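Monosaccharide ABC transporter substrate-binding protein, CUT2 family (PDB 4YHS) probably binds a sugar or related small solute in the periplasm and hands it to an ABC importer of the CUT2 family. Local coordinates at residues 47-52 with 310-315; 74-79 with 297-302. All blocks are in the same frame, centred on the assembly; numbering follows the deposited sequence.

Contact 1: residues 47-52 with 310-315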
loop_
_atom_site.group_PDB
_atom_site.type_symbol
_atom_site.label_atom_id
_atom_site.label_comp_id
_atom_site.label_asym_id
_atom_site.label_seq_id
_atom_site.Cartn_x
_atom_site.Cartn_y
_atom_site.Cartn_z
ATOM N N VAL A 47 -16.530 -2.101 -6.129
ATOM C CA VAL A 47 -17.548 -1.228 -5.542
ATOM C C VAL A 47 -17.044 0.211 -5.348
ATOM O O VAL A 47 -15.863 0.431 -5.143
ATOM C CB VAL A 47 -17.998 -1.763 -4.174
ATOM C CG1 VAL A 47 -18.823 -3.015 -4.340
ATOM C CG2 VAL A 47 -16.769 -2.006 -3.261
ATOM N N LYS A 48 -17.956 1.185 -5.414
ATOM C CA LYS A 48 -17.657 2.549 -4.954
ATOM C C LYS A 48 -17.735 2.603 -3.444
ATOM O O LYS A 48 -18.747 2.161 -2.853
ATOM C CB LYS A 48 -18.648 3.557 -5.550
ATOM C CG LYS A 48 -18.648 3.591 -7.047
ATOM C CD LYS A 48 -17.438 4.337 -7.555
ATOM C CE LYS A 48 -17.573 4.667 -9.033
ATOM N NZ LYS A 48 -16.483 5.577 -9.471
ATOM N N TYR A 49 -16.694 3.146 -2.814
ATOM C CA TYR A 49 -16.703 3.295 -1.372
ATOM C C TYR A 49 -17.267 4.663 -1.035
ATOM O O TYR A 49 -16.767 5.679 -1.522
ATOM C CB TYR A 49 -15.312 3.150 -0.744
ATOM C CG TYR A 49 -15.433 3.066 0.754
ATOM C CD1 TYR A 49 -15.501 4.212 1.531
ATOM C CD2 TYR A 49 -15.552 1.853 1.382
ATOM C CE1 TYR A 49 -15.677 4.135 2.903
ATOM C CE2 TYR A 49 -15.719 1.759 2.752
ATOM C CZ TYR A 49 -15.779 2.894 3.510
ATOM O OH TYR A 49 -15.967 2.786 4.881
ATOM N N VAL A 50 -18.330 4.665 -0.237
ATOM C CA VAL A 50 -18.967 5.885 0.235
ATOM C C VAL A 50 -18.922 5.994 1.751
ATOM O O VAL A 50 -19.539 5.188 2.447
ATOM C CB VAL A 50 -20.437 5.943 -0.233
ATOM C CG1 VAL A 50 -21.056 7.247 0.177
ATOM C CG2 VAL A 50 -20.506 5.774 -1.741
ATOM N N PRO A 51 -18.216 6.994 2.276
ATOM C CA PRO A 51 -18.197 7.145 3.732
ATOM C C PRO A 51 -19.412 7.911 4.237
ATOM O O PRO A 51 -20.250 8.405 3.436
ATOM C CB PRO A 51 -16.911 7.935 3.961
ATOM C CG PRO A 51 -16.876 8.867 2.793
ATOM C CD PRO A 51 -17.438 8.066 1.626
ATOM N N LEU A 52 -19.540 7.977 5.562
ATOM C CA LEU A 52 -20.551 8.808 6.197
ATOM C C LEU A 52 -20.262 10.280 5.970
ATOM O O LEU A 52 -19.102 10.669 5.798
ATOM C CB LEU A 52 -20.621 8.532 7.701
ATOM C CG LEU A 52 -21.003 7.124 8.153
ATOM C CD1 LEU A 52 -20.831 6.994 9.665
ATOM C CD2 LEU A 52 -22.430 6.756 7.738
ATOM N N ALA A 310 -14.672 2.373 11.478
ATOM C CA ALA A 310 -14.766 2.406 12.933
ATOM C C ALA A 310 -16.020 3.145 13.361
ATOM O O ALA A 310 -16.762 2.679 14.218
ATOM C CB ALA A 310 -13.556 3.061 13.547
ATOM N N VAL A 311 -16.247 4.304 12.756
ATOM C CA VAL A 311 -17.394 5.142 13.124
ATOM C C VAL A 311 -18.697 4.401 12.808
ATOM O O VAL A 311 -19.605 4.338 13.640
ATOM C CB VAL A 311 -17.311 6.510 12.402
ATOM C CG1 VAL A 311 -18.592 7.337 12.611
ATOM C CG2 VAL A 311 -16.061 7.295 12.924
ATOM N N ARG A 312 -18.768 3.783 11.638
ATOM C CA ARG A 312 -19.995 3.071 11.244
ATOM C C ARG A 312 -20.322 1.949 12.246
ATOM O O ARG A 312 -21.481 1.778 12.649
ATOM C CB ARG A 312 -19.866 2.499 9.823
ATOM C CG ARG A 312 -19.954 3.533 8.708
ATOM C CD ARG A 312 -19.562 2.944 7.324
ATOM N NE ARG A 312 -19.864 3.900 6.264
ATOM C CZ ARG A 312 -21.086 4.144 5.796
ATOM N NH1 ARG A 312 -22.140 3.490 6.296
ATOM N NH2 ARG A 312 -21.269 5.047 4.823
ATOM N N ILE A 313 -19.292 1.205 12.647
ATOM C CA ILE A 313 -19.452 0.123 13.617
ATOM C C ILE A 313 -19.958 0.706 14.937
ATOM O O ILE A 313 -20.972 0.253 15.487
ATOM C CB ILE A 313 -18.111 -0.640 13.797
ATOM C CG1 ILE A 313 -17.766 -1.426 12.537
ATOM C CG2 ILE A 313 -18.134 -1.614 14.983
ATOM C CD1 ILE A 313 -16.310 -1.816 12.471
ATOM N N LEU A 314 -19.286 1.737 15.437
ATOM C CA LEU A 314 -19.665 2.337 16.720
ATOM C C LEU A 314 -21.112 2.850 16.693
ATOM O O LEU A 314 -21.810 2.876 17.724
ATOM C CB LEU A 314 -18.707 3.485 17.091
ATOM C CG LEU A 314 -17.301 3.066 17.529
ATOM C CD1 LEU A 314 -16.387 4.248 17.476
ATOM C CD2 LEU A 314 -17.376 2.537 18.930
ATOM N N GLU A 315 -21.577 3.239 15.515
ATOM C CA GLU A 315 -22.929 3.795 15.391
ATOM C C GLU A 315 -23.963 2.754 14.939
ATOM O O GLU A 315 -25.132 3.079 14.730
ATOM C CB GLU A 315 -22.898 4.983 14.421
ATOM C CG GLU A 315 -22.049 6.138 14.943
ATOM C CD GLU A 315 -22.123 7.360 14.065
ATOM O OE1 GLU A 315 -22.872 7.341 13.060
ATOM O OE2 GLU A 315 -21.440 8.349 14.382
#

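Contact 2: residues 74-79 with 297-302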
loop_
_atom_site.group_PDB
_atom_site.type_symbol
_atom_site.label_atom_id
_atom_site.label_comp_id
_atom_site.label_asym_id
_atom_site.label_seq_id
_atom_site.Cartn_x
_atom_site.Cartn_y
_atom_site.Cartn_z
ATOM N N LEU A 74 3.446 8.113 6.626
ATOM C CA LEU A 74 3.001 9.500 6.673
ATOM C C LEU A 74 1.716 9.678 5.860
ATOM O O LEU A 74 0.809 10.398 6.252
ATOM C CB LEU A 74 4.113 10.422 6.165
ATOM C CG LEU A 74 3.966 11.925 6.372
ATOM C CD1 LEU A 74 3.950 12.260 7.864
ATOM C CD2 LEU A 74 5.119 12.666 5.652
ATOM N N GLY A 75 1.635 9.029 4.708
ATOM C CA GLY A 75 0.405 9.026 3.931
ATOM C C GLY A 75 -0.787 8.416 4.659
ATOM O O GLY A 75 -1.896 8.964 4.653
ATOM N N VAL A 76 -0.572 7.281 5.325
ATOM C CA VAL A 76 -1.647 6.696 6.101
ATOM C C VAL A 76 -2.069 7.664 7.233
ATOM O O VAL A 76 -3.269 7.833 7.488
ATOM C CB VAL A 76 -1.250 5.341 6.698
ATOM C CG1 VAL A 76 -2.444 4.709 7.337
ATOM C CG2 VAL A 76 -0.677 4.430 5.642
ATOM N N ASP A 77 -1.087 8.289 7.891
ATOM C CA ASP A 77 -1.342 9.276 8.954
ATOM C C ASP A 77 -2.247 10.402 8.438
ATOM O O ASP A 77 -3.209 10.808 9.087
ATOM C CB ASP A 77 -0.033 9.854 9.476
ATOM C CG ASP A 77 -0.244 10.914 10.534
ATOM O OD1 ASP A 77 -0.824 10.607 11.599
ATOM O OD2 ASP A 77 0.192 12.038 10.310
ATOM N N TYR A 78 -1.884 10.939 7.286
ATOM C CA TYR A 78 -2.645 12.014 6.668
ATOM C C TYR A 78 -4.108 11.615 6.468
ATOM O O TYR A 78 -4.995 12.375 6.798
ATOM C CB TYR A 78 -1.996 12.398 5.328
ATOM C CG TYR A 78 -2.752 13.445 4.550
ATOM C CD1 TYR A 78 -2.624 14.805 4.859
ATOM C CD2 TYR A 78 -3.567 13.086 3.490
ATOM C CE1 TYR A 78 -3.320 15.760 4.148
ATOM C CE2 TYR A 78 -4.251 14.034 2.762
ATOM C CZ TYR A 78 -4.138 15.369 3.101
ATOM O OH TYR A 78 -4.816 16.339 2.378
ATOM N N GLY A 79 -4.349 10.408 5.959
ATOM C CA GLY A 79 -5.692 9.903 5.725
ATOM C C GLY A 79 -6.467 9.780 7.020
ATOM O O GLY A 79 -7.598 10.231 7.116
ATOM N N ASP A 297 -1.659 2.065 -4.289
ATOM C CA ASP A 297 -2.652 1.397 -3.409
ATOM C C ASP A 297 -3.489 2.398 -2.634
ATOM O O ASP A 297 -4.334 2.013 -1.814
ATOM C CB ASP A 297 -1.990 0.408 -2.439
ATOM C CG ASP A 297 -1.218 1.073 -1.302
ATOM O OD1 ASP A 297 -0.876 2.257 -1.396
ATOM O OD2 ASP A 297 -0.910 0.362 -0.335
ATOM N N SER A 298 -3.315 3.665 -2.966
ATOM C CA SER A 298 -4.088 4.729 -2.313
ATOM C C SER A 298 -4.032 4.552 -0.785
ATOM O O SER A 298 -5.073 4.434 -0.109
ATOM C CB SER A 298 -5.555 4.724 -2.787
ATOM O OG SER A 298 -5.672 5.050 -4.152
HETATM N N MSE A 299 -2.824 4.493 -0.229
HETATM C CA MSE A 299 -2.689 4.220 1.213
HETATM C C MSE A 299 -3.317 5.294 2.087
HETATM O O MSE A 299 -3.757 5.017 3.204
HETATM C CB MSE A 299 -1.212 4.026 1.603
HETATM C CG MSE A 299 -0.390 5.236 2.013
HETATM SE SE MSE A 299 -0.019 6.454 0.521
HETATM C CE MSE A 299 1.461 5.519 -0.407
ATOM N N VAL A 300 -3.389 6.512 1.584
ATOM C CA VAL A 300 -4.119 7.563 2.296
ATOM C C VAL A 300 -5.594 7.160 2.524
ATOM O O VAL A 300 -6.135 7.271 3.645
ATOM C CB VAL A 300 -4.087 8.904 1.527
ATOM C CG1 VAL A 300 -4.895 9.937 2.243
ATOM C CG2 VAL A 300 -2.672 9.421 1.327
ATOM N N ILE A 301 -6.214 6.689 1.453
ATOM C CA ILE A 301 -7.591 6.228 1.461
ATOM C C ILE A 301 -7.783 4.970 2.339
ATOM O O ILE A 301 -8.836 4.815 2.957
ATOM C CB ILE A 301 -8.096 5.942 0.017
ATOM C CG1 ILE A 301 -7.901 7.172 -0.919
ATOM C CG2 ILE A 301 -9.558 5.547 0.054
ATOM C CD1 ILE A 301 -8.510 8.498 -0.415
ATOM N N GLN A 302 -6.785 4.071 2.403
ATOM C CA GLN A 302 -6.829 2.983 3.378
ATOM C C GLN A 302 -6.980 3.544 4.789
ATOM O O GLN A 302 -7.810 3.047 5.561
ATOM C CB GLN A 302 -5.594 2.106 3.266
ATOM C CG GLN A 302 -5.608 1.271 1.997
ATOM C CD GLN A 302 -4.341 0.480 1.814
ATOM O OE1 GLN A 302 -3.925 -0.265 2.707
ATOM N NE2 GLN A 302 -3.693 0.650 0.659
#

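Contact 1: residues 47-52 with 310-315
Leu-52 lies over one face of the Arg-312 guanidinium, its CD2 3.5 Å from CZ and set off toward the rim of the flat group. The arginine reaches from helix 299-314 toward the loop that follows strand 43-49, extended from CG to NE (chi2 170°, chi3 171°), and this straight course carries its methylenes past the leucine as well: Leu-52 CD1 stands 3.7 Å from Arg-312 CG. Leucine suits the place because its two methyls divide the work, CD2 meeting the planar head and CD1 the aliphatic stem, while CD1 also touches Val-311 CG1 at 3.7 Å. Pro-51 CA sits at the guanidinium edge, in its plane. NH2 also gives Val-50 O a weak, bent hydrogen bond, 2.9 Å long with an N-H...O angle of 126°. The stronger anchor is Asp-308, one helical turn back: its OD2 is salt-bridged to Arg-312 NE and hydrogen-bonded with Tyr-49 OH, and its OD1 accepts from Leu-52 N. With NH1 bonded to Asp-318 O, three separate acceptors fix the guanidinium's rotation. Glu-315 OE1, 4.0 Å from Leu-52 CD1, is salt-bridged to Lys-317, and OE2 accepts from Ser-56 N and Trp-59 NE1. An arginine laid along the leucine, its head bonded to the loop backbone and to Asp-308, thus fastens the N-terminal strand pair and its following loop to a helix of the periplasmic binding protein fold.

Contact 2: residues 74-79 with 297-302
The Tyr-78 ring receives Val-300 at its edge, with CG1 in the ring plane and 3.6 Å from CD2; Phe-349, from the C-terminal segment, adds an edge-to-face ring contact. With CG1 anti to the backbone N (chi1 177°), Val-300 puts that methyl against both Tyr-78 CD2 and Gly-79 CA, 3.6 Å from the latter, and turns CG2 to Gly-75, 3.4 Å from its O. The branched residue thus sets one methyl against each of two glycines a helical turn apart. Glycine suits both positions: a beta-carbon at Gly-79 would run into Val-300 O, and one at Gly-75 into the selenium of Met-299. At Gly-79 the backbones close to 4.4 Å between its CA and Val-300 CA. Two CA-H...O contacts follow, from Gly-79 CA to Val-300 O at 3.4 Å and from Val-300 CA to Gly-75 O at 3.5 Å, each carbonyl facing a CA-H of the other segment. Beside this glycine face, Val-76 CG2 meets CG of the selenomethionine Met-299 at 3.7 Å. Away from the crossing, the Gln-302 amide gives Asp-297 O a hydrogen bond that tucks the loop against the first helical turn. Helix 71-87, which follows strand 60-65 and packs on its Phe-65 through Val-76, meets the N-terminal turn of helix 299-314 directly, while Ser-298, Ile-301 and Gln-302 reach Pro-325 of strand 322-331.

Overall arrangement
Both contacts use helix 299-314, contact 2 at its N-terminal start and contact 1 at its far end, with centres about 16 Å apart. Helix 71-87 joins them: it supplies one side of contact 2, and further along Leu-87 touches Leu-52 and Val-311 while Arg-86 bonds to Leu-52 O. Contact 2 is buried near the middle of the chain and depends on glycine and valine, with close backbones and no hydrogen bond between its segments. Contact 1 is partly buried, farther from the centre, and relies on a long arginine whose charge is met by Asp-308. Along the chain contact 2 is nested within the loop that contact 1 closes.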